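Side-chain contacts in ATP grasp ligase (Microcystis aeruginosa MRC, PDB 5IG9), which probably uses ATP to join carboxylates to acceptor groups, as in the ATP-grasp ligases that cross-link microviridin precursor peptides: residues V70-R73 / R74-Y77; Q88-E91 / A92-E96; E96-L99 / S100-M104; L113-I116 / A117-D120. One frame throughout, in Å; residues are numbered along the deposited sequence.

Interaction 1 (V70-R73 / R74-Y77)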
loop_
_atom_site.group_PDB
_atom_site.type_symbol
_atom_site.label_atom_id
_atom_site.label_comp_id
_atom_site.label_asym_id
_atom_site.label_seq_id
_atom_site.Cartn_x
_atom_site.Cartn_y
_atom_site.Cartn_z
ATOM N N VAL A 70 17.077 -3.582 8.495
ATOM C CA VAL A 70 16.329 -4.063 7.338
ATOM C C VAL A 70 16.492 -3.065 6.200
ATOM O O VAL A 70 16.224 -1.871 6.372
ATOM C CB VAL A 70 14.833 -4.261 7.654
ATOM C CG1 VAL A 70 14.092 -4.732 6.409
ATOM C CG2 VAL A 70 14.647 -5.247 8.793
ATOM N N TRP A 71 16.912 -3.556 5.038
ATOM C CA TRP A 71 16.955 -2.759 3.817
ATOM C C TRP A 71 15.724 -3.106 2.987
ATOM O O TRP A 71 15.675 -4.158 2.340
ATOM C CB TRP A 71 18.238 -3.010 3.031
ATOM C CG TRP A 71 18.437 -2.027 1.918
ATOM C CD1 TRP A 71 17.845 -0.802 1.792
ATOM C CD2 TRP A 71 19.277 -2.187 0.769
ATOM N NE1 TRP A 71 18.271 -0.189 0.639
ATOM C CE2 TRP A 71 19.148 -1.020 -0.008
ATOM C CE3 TRP A 71 20.128 -3.203 0.323
ATOM C CZ2 TRP A 71 19.838 -0.841 -1.204
ATOM C CZ3 TRP A 71 20.811 -3.024 -0.865
ATOM C CH2 TRP A 71 20.662 -1.854 -1.615
ATOM N N TYR A 72 14.729 -2.221 3.014
ATOM C CA TYR A 72 13.476 -2.414 2.284
ATOM C C TYR A 72 13.725 -2.025 0.829
ATOM O O TYR A 72 13.352 -0.947 0.359
ATOM C CB TYR A 72 12.365 -1.590 2.927
ATOM C CG TYR A 72 10.966 -1.920 2.464
ATOM C CD1 TYR A 72 10.493 -3.225 2.487
ATOM C CD2 TYR A 72 10.108 -0.919 2.030
ATOM C CE1 TYR A 72 9.211 -3.524 2.074
ATOM C CE2 TYR A 72 8.826 -1.208 1.616
ATOM C CZ TYR A 72 8.380 -2.511 1.641
ATOM O OH TYR A 72 7.100 -2.804 1.229
ATOM N N ARG A 73 14.373 -2.937 0.107
ATOM C CA ARG A 73 14.911 -2.645 -1.230
ATOM C C ARG A 73 13.903 -2.982 -2.328
ATOM O O ARG A 73 13.264 -2.084 -2.885
ATOM C CB ARG A 73 16.240 -3.386 -1.415
ATOM C CG ARG A 73 16.733 -3.543 -2.845
ATOM C CD ARG A 73 17.074 -2.224 -3.502
ATOM N NE ARG A 73 17.513 -2.441 -4.876
ATOM C CZ ARG A 73 17.796 -1.470 -5.735
ATOM N NH1 ARG A 73 17.687 -0.201 -5.364
ATOM N NH2 ARG A 73 18.188 -1.772 -6.964
ATOM N N ARG A 74 13.745 -4.269 -2.644
ATOM C CA ARG A 74 12.897 -4.701 -3.747
ATOM C C ARG A 74 11.879 -5.712 -3.250
ATOM O O ARG A 74 12.217 -6.628 -2.496
ATOM C CB ARG A 74 13.727 -5.299 -4.889
ATOM C CG ARG A 74 13.684 -4.486 -6.173
ATOM C CD ARG A 74 13.526 -3.008 -5.868
ATOM N NE ARG A 74 14.159 -2.166 -6.873
ATOM C CZ ARG A 74 14.216 -0.841 -6.802
ATOM N NH1 ARG A 74 13.673 -0.209 -5.771
ATOM N NH2 ARG A 74 14.817 -0.149 -7.757
ATOM N N MET A 75 10.632 -5.547 -3.679
ATOM C CA MET A 75 9.522 -6.370 -3.206
ATOM C C MET A 75 8.855 -7.031 -4.408
ATOM O O MET A 75 7.993 -6.429 -5.055
ATOM C CB MET A 75 8.529 -5.530 -2.411
ATOM C CG MET A 75 9.123 -4.865 -1.177
ATOM S SD MET A 75 10.204 -3.460 -1.529
ATOM C CE MET A 75 9.108 -2.405 -2.472
ATOM N N ARG A 76 9.246 -8.271 -4.703
ATOM C CA ARG A 76 8.648 -9.024 -5.799
ATOM C C ARG A 76 8.058 -10.333 -5.287
ATOM O O ARG A 76 8.491 -11.415 -5.693
ATOM C CB ARG A 76 9.682 -9.286 -6.893
ATOM C CG ARG A 76 10.327 -8.026 -7.445
ATOM C CD ARG A 76 9.283 -7.091 -8.027
ATOM N NE ARG A 76 9.824 -5.757 -8.251
ATOM C CZ ARG A 76 10.395 -5.362 -9.382
ATOM N NH1 ARG A 76 10.499 -6.201 -10.404
ATOM N NH2 ARG A 76 10.862 -4.125 -9.492
ATOM N N TYR A 77 7.056 -10.245 -4.412
ATOM C CA TYR A 77 6.588 -11.414 -3.675
ATOM C C TYR A 77 5.986 -12.458 -4.608
ATOM O O TYR A 77 4.993 -12.196 -5.291
ATOM C CB TYR A 77 5.560 -10.996 -2.627
ATOM C CG TYR A 77 5.976 -9.811 -1.790
ATOM C CD1 TYR A 77 6.933 -9.938 -0.792
ATOM C CD2 TYR A 77 5.400 -8.564 -1.991
ATOM C CE1 TYR A 77 7.310 -8.854 -0.025
ATOM C CE2 TYR A 77 5.768 -7.478 -1.228
ATOM C CZ TYR A 77 6.722 -7.627 -0.247
ATOM O OH TYR A 77 7.088 -6.543 0.514
#
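The first torsion of Tyr-72 sets its CG trans to the backbone N (chi1 -167°), while Met-75 bends at its second and third torsions and folds its thioether back onto the tyrosine ring. Met-75 SD lies over one face of the Tyr-72 ring, 3.8 Å from the centroid and 16° off the normal, displaced toward the rim: a Met-aromatic contact. Met-75 CG adds an apolar touch, 3.5 Å from Tyr-72 CE1, and the two side chains meet at about a right angle. Tyr-77 comes to the ring from its edge, its OH 3.8 Å from Tyr-72 OH. Tyr-72 is the centre of an inverse gamma turn, as the chain leaves the parallel sheet.

Where this turn ends, Arg-73 and Arg-74 stack their guanidinium groups face to face, centres 3.8 Å apart and planes 12° from parallel. Arg-74 NH1 makes a weak hydrogen bond to Arg-73 O (3.5 Å), besides its bond to Val-298 O. Glu-300 OE2 forms salt bridges with both arginines, tying the loop to residues far along the sequence, and Asp-11 pairs with Arg-73 NE. The shared carboxylate, with Asp-11 adding a second negative charge, probably makes this stack of like charges tolerable.

Interaction 2 (Q88-E91 / A92-E96); sequences QFRE and ASLKE
Leu-94 lies one helical turn beyond Arg-90, and its side chain climbs from the backbone of that turn to the arginine's tip. CB rests 3.6 Å from Arg-90 O, with Glu-91 O almost as near. CG comes closer still, 3.3 Å from Arg-90 O, because a first torsion of -71° places it beside the backbone N, on the side of the preceding turn. At the fork, CD1 meets Arg-90 NH1 at 3.5 Å, approaching the guanidinium at its edge and in its plane, and the same methyl stands 3.7 Å from Glu-91 OE1. Leu-94 CD2 lies 3.9 Å from Arg-90 NH1. The extended chain of Arg-90 carries the guanidinium that far, and Leu-79 O holds it there through NH2. Glu-91 instead bends at its second torsion and runs alongside the leucine.

Beneath these side chains, Ala-92, Ser-93, Leu-94 and Lys-95 each donate their N-H to the carbonyl four residues earlier, as in a regular alpha-helix. An alanine in place of Leu-94 would end at CB and is likely to open a gap at the edge of the Arg-90 guanidinium where CD1 now lies. Leu-81 of the preceding loop packs on Leu-94, while Ser-93 OG hydrogen-bonds to the backbone O of Phe-201 of the second subunit; helix 87-107, the crossover helix between strands 69-72 and 111-113, here meets that subunit.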
loop_
_atom_site.group_PDB
_atom_site.type_symbol
_atom_site.label_atom_id
_atom_site.label_comp_id
_atom_site.label_asym_id
_atom_site.label_seq_id
_atom_site.Cartn_x
_atom_site.Cartn_y
_atom_site.Cartn_z
ATOM N N GLN A 88 -6.668 -18.133 -10.979
ATOM C CA GLN A 88 -7.372 -17.700 -9.776
ATOM C C GLN A 88 -6.568 -18.020 -8.523
ATOM O O GLN A 88 -6.471 -17.190 -7.612
ATOM C CB GLN A 88 -8.756 -18.342 -9.709
ATOM C CG GLN A 88 -9.757 -17.747 -10.680
ATOM C CD GLN A 88 -11.129 -17.567 -10.059
ATOM O OE1 GLN A 88 -11.359 -16.627 -9.296
ATOM N NE2 GLN A 88 -12.048 -18.471 -10.379
ATOM N N PHE A 89 -5.980 -19.217 -8.460
ATOM C CA PHE A 89 -5.153 -19.569 -7.311
ATOM C C PHE A 89 -3.848 -18.785 -7.299
ATOM O O PHE A 89 -3.325 -18.470 -6.224
ATOM C CB PHE A 89 -4.860 -21.071 -7.304
ATOM C CG PHE A 89 -6.056 -21.931 -6.992
ATOM C CD1 PHE A 89 -7.229 -21.377 -6.498
ATOM C CD2 PHE A 89 -5.999 -23.300 -7.183
ATOM C CE1 PHE A 89 -8.323 -22.181 -6.210
ATOM C CE2 PHE A 89 -7.087 -24.105 -6.895
ATOM C CZ PHE A 89 -8.250 -23.544 -6.409
ATOM N N ARG A 90 -3.309 -18.462 -8.477
ATOM C CA ARG A 90 -2.039 -17.747 -8.542
ATOM C C ARG A 90 -2.180 -16.319 -8.033
ATOM O O ARG A 90 -1.325 -15.835 -7.284
ATOM C CB ARG A 90 -1.506 -17.749 -9.975
ATOM C CG ARG A 90 -0.011 -17.502 -10.072
ATOM C CD ARG A 90 0.381 -16.992 -11.451
ATOM N NE ARG A 90 1.815 -17.129 -11.694
ATOM C CZ ARG A 90 2.739 -16.300 -11.221
ATOM N NH1 ARG A 90 2.388 -15.266 -10.468
ATOM N NH2 ARG A 90 4.020 -16.506 -11.496
ATOM N N GLU A 91 -3.243 -15.622 -8.437
ATOM C CA GLU A 91 -3.442 -14.256 -7.966
ATOM C C GLU A 91 -3.707 -14.226 -6.466
ATOM O O GLU A 91 -3.233 -13.326 -5.762
ATOM C CB GLU A 91 -4.589 -13.593 -8.732
ATOM C CG GLU A 91 -4.325 -13.403 -10.221
ATOM C CD GLU A 91 -3.016 -12.688 -10.503
ATOM O OE1 GLU A 91 -2.000 -13.374 -10.746
ATOM O OE2 GLU A 91 -2.999 -11.439 -10.473
ATOM N N ALA A 92 -4.451 -15.211 -5.959
ATOM C CA ALA A 92 -4.731 -15.276 -4.528
ATOM C C ALA A 92 -3.479 -15.632 -3.735
ATOM O O ALA A 92 -3.278 -15.134 -2.622
ATOM C CB ALA A 92 -5.843 -16.286 -4.258
ATOM N N SER A 93 -2.631 -16.501 -4.291
ATOM C CA SER A 93 -1.381 -16.851 -3.625
ATOM C C SER A 93 -0.444 -15.653 -3.546
ATOM O O SER A 93 0.234 -15.457 -2.531
ATOM C CB SER A 93 -0.706 -18.013 -4.354
ATOM O OG SER A 93 0.536 -18.341 -3.756
ATOM N N LEU A 94 -0.386 -14.847 -4.609
ATOM C CA LEU A 94 0.457 -13.656 -4.590
ATOM C C LEU A 94 0.034 -12.704 -3.478
ATOM O O LEU A 94 0.874 -12.171 -2.745
ATOM C CB LEU A 94 0.405 -12.948 -5.943
ATOM C CG LEU A 94 1.091 -13.623 -7.130
ATOM C CD1 LEU A 94 0.865 -12.827 -8.408
ATOM C CD2 LEU A 94 2.571 -13.787 -6.859
ATOM N N LYS A 95 -1.272 -12.480 -3.339
ATOM C CA LYS A 95 -1.763 -11.565 -2.316
ATOM C C LYS A 95 -1.509 -12.102 -0.913
ATOM O O LYS A 95 -1.266 -11.320 0.012
ATOM C CB LYS A 95 -3.253 -11.300 -2.537
ATOM C CG LYS A 95 -3.844 -10.229 -1.642
ATOM C CD LYS A 95 -5.233 -9.838 -2.118
ATOM C CE LYS A 95 -5.921 -8.919 -1.122
ATOM N NZ LYS A 95 -5.118 -7.700 -0.828
ATOM N N GLU A 96 -1.552 -13.425 -0.736
ATOM C CA GLU A 96 -1.252 -14.003 0.570
ATOM C C GLU A 96 0.233 -13.892 0.894
ATOM O O GLU A 96 0.604 -13.591 2.035
ATOM C CB GLU A 96 -1.703 -15.463 0.617
ATOM C CG GLU A 96 -1.515 -16.133 1.969
ATOM C CD GLU A 96 -2.535 -15.679 2.997
ATOM O OE1 GLU A 96 -3.591 -15.146 2.595
ATOM O OE2 GLU A 96 -2.277 -15.858 4.206
#

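Interaction 3 (E96-L99 / S100-M104)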
loop_
_atom_site.group_PDB
_atom_site.type_symbol
_atom_site.label_atom_id
_atom_site.label_comp_id
_atom_site.label_asym_id
_atom_site.label_seq_id
_atom_site.Cartn_x
_atom_site.Cartn_y
_atom_site.Cartn_z
ATOM N N GLU A 96 -1.552 -13.425 -0.736
ATOM C CA GLU A 96 -1.252 -14.003 0.570
ATOM C C GLU A 96 0.233 -13.892 0.894
ATOM O O GLU A 96 0.604 -13.591 2.035
ATOM C CB GLU A 96 -1.703 -15.463 0.617
ATOM C CG GLU A 96 -1.515 -16.133 1.969
ATOM C CD GLU A 96 -2.535 -15.679 2.997
ATOM O OE1 GLU A 96 -3.591 -15.146 2.595
ATOM O OE2 GLU A 96 -2.277 -15.858 4.206
ATOM N N CYS A 97 1.095 -14.138 -0.095
ATOM C CA CYS A 97 2.533 -13.994 0.112
ATOM C C CYS A 97 2.898 -12.556 0.451
ATOM O O CYS A 97 3.699 -12.303 1.358
ATOM C CB CYS A 97 3.292 -14.451 -1.132
ATOM S SG CYS A 97 3.112 -16.198 -1.519
ATOM N N ARG A 98 2.313 -11.598 -0.273
ATOM C CA ARG A 98 2.632 -10.193 -0.044
ATOM C C ARG A 98 2.236 -9.765 1.363
ATOM O O ARG A 98 3.024 -9.139 2.078
ATOM C CB ARG A 98 1.941 -9.325 -1.098
ATOM C CG ARG A 98 2.118 -7.829 -0.894
ATOM C CD ARG A 98 1.382 -7.045 -1.965
ATOM N NE ARG A 98 0.668 -5.907 -1.398
ATOM C CZ ARG A 98 1.168 -4.680 -1.302
ATOM N NH1 ARG A 98 2.393 -4.420 -1.744
ATOM N NH2 ARG A 98 0.439 -3.711 -0.767
ATOM N N LEU A 99 1.020 -10.115 1.788
ATOM C CA LEU A 99 0.584 -9.777 3.141
ATOM C C LEU A 99 1.439 -10.460 4.201
ATOM O O LEU A 99 1.665 -9.890 5.276
ATOM C CB LEU A 99 -0.879 -10.158 3.334
ATOM C CG LEU A 99 -1.902 -9.296 2.605
ATOM C CD1 LEU A 99 -3.280 -9.796 2.945
ATOM C CD2 LEU A 99 -1.744 -7.837 2.995
ATOM N N SER A 100 1.914 -11.677 3.925
ATOM C CA SER A 100 2.729 -12.403 4.897
ATOM C C SER A 100 4.080 -11.730 5.099
ATOM O O SER A 100 4.496 -11.475 6.237
ATOM C CB SER A 100 2.933 -13.850 4.446
ATOM O OG SER A 100 1.705 -14.501 4.187
ATOM N N ILE A 101 4.792 -11.456 4.005
ATOM C CA ILE A 101 6.133 -10.894 4.121
ATOM C C ILE A 101 6.072 -9.445 4.576
ATOM O O ILE A 101 6.963 -8.975 5.291
ATOM C CB ILE A 101 6.895 -11.037 2.791
ATOM C CG1 ILE A 101 6.852 -12.489 2.314
ATOM C CG2 ILE A 101 8.338 -10.595 2.962
ATOM C CD1 ILE A 101 7.430 -13.477 3.313
ATOM N N ARG A 102 5.032 -8.712 4.178
ATOM C CA ARG A 102 4.849 -7.357 4.690
ATOM C C ARG A 102 4.645 -7.362 6.197
ATOM O O ARG A 102 5.171 -6.495 6.903
ATOM C CB ARG A 102 3.664 -6.684 4.000
ATOM C CG ARG A 102 3.960 -6.180 2.605
ATOM C CD ARG A 102 2.711 -5.625 1.953
ATOM N NE ARG A 102 2.158 -4.482 2.678
ATOM C CZ ARG A 102 2.448 -3.214 2.407
ATOM N NH1 ARG A 102 3.294 -2.921 1.429
ATOM N NH2 ARG A 102 1.897 -2.238 3.116
ATOM N N GLY A 103 3.875 -8.324 6.706
ATOM C CA GLY A 103 3.671 -8.411 8.142
ATOM C C GLY A 103 4.943 -8.769 8.883
ATOM O O GLY A 103 5.190 -8.279 9.989
ATOM N N MET A 104 5.766 -9.637 8.288
ATOM C CA MET A 104 7.062 -9.956 8.874
ATOM C C MET A 104 7.926 -8.708 8.994
ATOM O O MET A 104 8.486 -8.427 10.058
ATOM C CB MET A 104 7.771 -11.013 8.033
ATOM C CG MET A 104 9.185 -11.296 8.503
ATOM S SD MET A 104 10.102 -12.377 7.393
ATOM C CE MET A 104 10.717 -11.192 6.199
#
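Ser-100 grips Glu-96 O twice, OG donating at 2.6 Å and the backbone N at 3.0 Å, from opposite faces of the carbonyl plane. A first torsion of -54° turns the hydroxyl back along the helix, where it joins the i-to-i+4 bond. The carboxylate of Glu-96 turns elsewhere, bonding to Ser-169 and Leu-168 of the second subunit. Further round the helix, Ile-101 N bonds to Cys-97 O and Arg-102 N to Arg-98 O.

On this last side the two arginines run side by side. Arg-102 CD sits over the centre of the Arg-98 guanidinium, 3.7 Å above its plane, and the two guanidinium groups stack at a 29° tilt, centres 4.2 Å apart. Their positive charges come close, NH1 of Arg-98 to NH1 of Arg-102 being 3.6 Å, but a salt bridge from Arg-102 NH2 to Asp-120 probably offsets this. A leucine at Arg-102 would probably leave Asp-120 without this positive partner and the Arg-98 guanidinium without the flat group stacked on it.

Around this part of helix 87-107, Tyr-77 packs against Arg-98, Ile-101 and Arg-102, Tyr-72 against Arg-102, Phe-32 of strand 29-33 against Ile-101, and the second subunit against Glu-96 and Ser-100.

Interaction 4 (L113-I116 / A117-D120)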
loop_
_atom_site.group_PDB
_atom_site.type_symbol
_atom_site.label_atom_id
_atom_site.label_comp_id
_atom_site.label_asym_id
_atom_site.label_seq_id
_atom_site.Cartn_x
_atom_site.Cartn_y
_atom_site.Cartn_z
ATOM N N LEU A 113 15.242 0.807 6.557
ATOM C CA LEU A 113 15.572 1.741 5.487
ATOM C C LEU A 113 14.857 1.362 4.192
ATOM O O LEU A 113 15.424 0.664 3.350
ATOM C CB LEU A 113 17.084 1.783 5.252
ATOM C CG LEU A 113 17.622 2.815 4.258
ATOM C CD1 LEU A 113 17.764 4.174 4.919
ATOM C CD2 LEU A 113 18.940 2.356 3.662
ATOM N N ASP A 114 13.610 1.805 4.033
ATOM C CA ASP A 114 12.892 2.574 5.045
ATOM C C ASP A 114 11.705 1.769 5.568
ATOM O O ASP A 114 11.357 0.744 4.982
ATOM C CB ASP A 114 12.419 3.908 4.462
ATOM C CG ASP A 114 13.544 4.909 4.318
ATOM O OD1 ASP A 114 14.046 5.388 5.357
ATOM O OD2 ASP A 114 13.919 5.223 3.167
ATOM N N PRO A 115 11.094 2.207 6.670
ATOM C CA PRO A 115 9.896 1.518 7.158
ATOM C C PRO A 115 8.795 1.482 6.110
ATOM O O PRO A 115 8.644 2.397 5.298
ATOM C CB PRO A 115 9.480 2.348 8.374
ATOM C CG PRO A 115 10.750 2.930 8.864
ATOM C CD PRO A 115 11.573 3.212 7.639
ATOM N N ILE A 116 8.014 0.402 6.143
ATOM C CA ILE A 116 6.951 0.224 5.160
ATOM C C ILE A 116 5.927 1.345 5.261
ATOM O O ILE A 116 5.459 1.871 4.242
ATOM C CB ILE A 116 6.298 -1.159 5.324
ATOM C CG1 ILE A 116 7.288 -2.257 4.942
ATOM C CG2 ILE A 116 5.046 -1.259 4.480
ATOM C CD1 ILE A 116 6.681 -3.637 4.927
ATOM N N ALA A 117 5.564 1.738 6.484
ATOM C CA ALA A 117 4.544 2.769 6.642
ATOM C C ALA A 117 4.998 4.098 6.056
ATOM O O ALA A 117 4.169 4.886 5.582
ATOM C CB ALA A 117 4.175 2.926 8.117
ATOM N N LYS A 118 6.307 4.358 6.060
ATOM C CA LYS A 118 6.826 5.584 5.470
ATOM C C LYS A 118 6.873 5.494 3.950
ATOM O O LYS A 118 6.521 6.460 3.260
ATOM C CB LYS A 118 8.215 5.882 6.033
ATOM C CG LYS A 118 8.268 5.863 7.549
ATOM C CD LYS A 118 7.214 6.783 8.150
ATOM C CE LYS A 118 7.314 6.809 9.666
ATOM N NZ LYS A 118 6.346 7.755 10.293
ATOM N N VAL A 119 7.309 4.352 3.411
ATOM C CA VAL A 119 7.341 4.184 1.961
ATOM C C VAL A 119 5.929 4.213 1.393
ATOM O O VAL A 119 5.674 4.841 0.358
ATOM C CB VAL A 119 8.079 2.885 1.590
ATOM C CG1 VAL A 119 8.035 2.652 0.084
ATOM C CG2 VAL A 119 9.515 2.939 2.079
ATOM N N ASP A 120 4.985 3.557 2.073
ATOM C CA ASP A 120 3.598 3.558 1.617
ATOM C C ASP A 120 3.018 4.968 1.590
ATOM O O ASP A 120 2.284 5.329 0.663
ATOM C CB ASP A 120 2.753 2.652 2.510
ATOM C CG ASP A 120 2.915 1.189 2.166
ATOM O OD1 ASP A 120 3.386 0.903 1.048
ATOM O OD2 ASP A 120 2.567 0.328 3.002
#
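Ile-116 and Asp-120 make the close side of this helix start, their side chains lying alongside and pointing the same way. Ile-116 CG2 comes 3.3 Å from Asp-120 OD2, and below it Asp-120 N bonds to Ile-116 O at 2.8 Å in a nearly linear link. Val-119, the residue before Asp-120, packs back on the residues that lead into the helix: its CG2 lies 3.4 Å from Pro-115 O and 3.9 Å from Asp-114 CB, so one methyl spans a carbonyl and an aspartate methylene. The same Pro-115 O receives Val-119 N at 3.0 Å and, weakly, Lys-118 N. Ile-116 and Val-119 both pack onto Tyr-72, and Ile-116 also meets Ile-105 of helix 87-107.

The outer side is looser. Pro-115 offers its ring to the aliphatic part of Lys-118, CB 3.8 Å from Lys-118 CG, with the ring's CG a little farther from the same atom. The lysine bends at its second torsion (chi2 -53°) and then runs out, its far end leading away from the segment 113-116 on an exposed part of the surface.

Pro-115 occupies the N-cap, where its side chain can offer no capping oxygen, and it follows Asp-114, which is reached through a cis peptide bond. The buried carboxylate of Asp-114 accepts a hydrogen bond from Asn-276 N. Asp-120 OD2 forms a salt bridge with Arg-102 NH2, which probably steadies its negative charge. Hydrophobic burial on one face and charge pairing beside it together probably help to set the direction of helix 116-122 after strand 111-113.

In the fold
All four contacts belong to the pre-ATP-grasp domain and follow in order along the chain. Strands 69-72 and 111-113 are neighbours in its parallel sheet, and helix 87-107 makes the crossover between them. Interaction 1 leaves the first strand, interactions 2 and 3 take successive parts of the helix and share Glu-96, and interaction 4 leaves the second strand. The centres of interactions 1 and 4 are about 11 Å apart, joined by strand pairing; those of interactions 2 and 4 are about 24 Å apart, and these two contacts do not touch. Interaction 3 touches interactions 1 and 4. Through the helix, interactions 2 and 3 also meet the second subunit, so the crossover probably serves both fold and assembly.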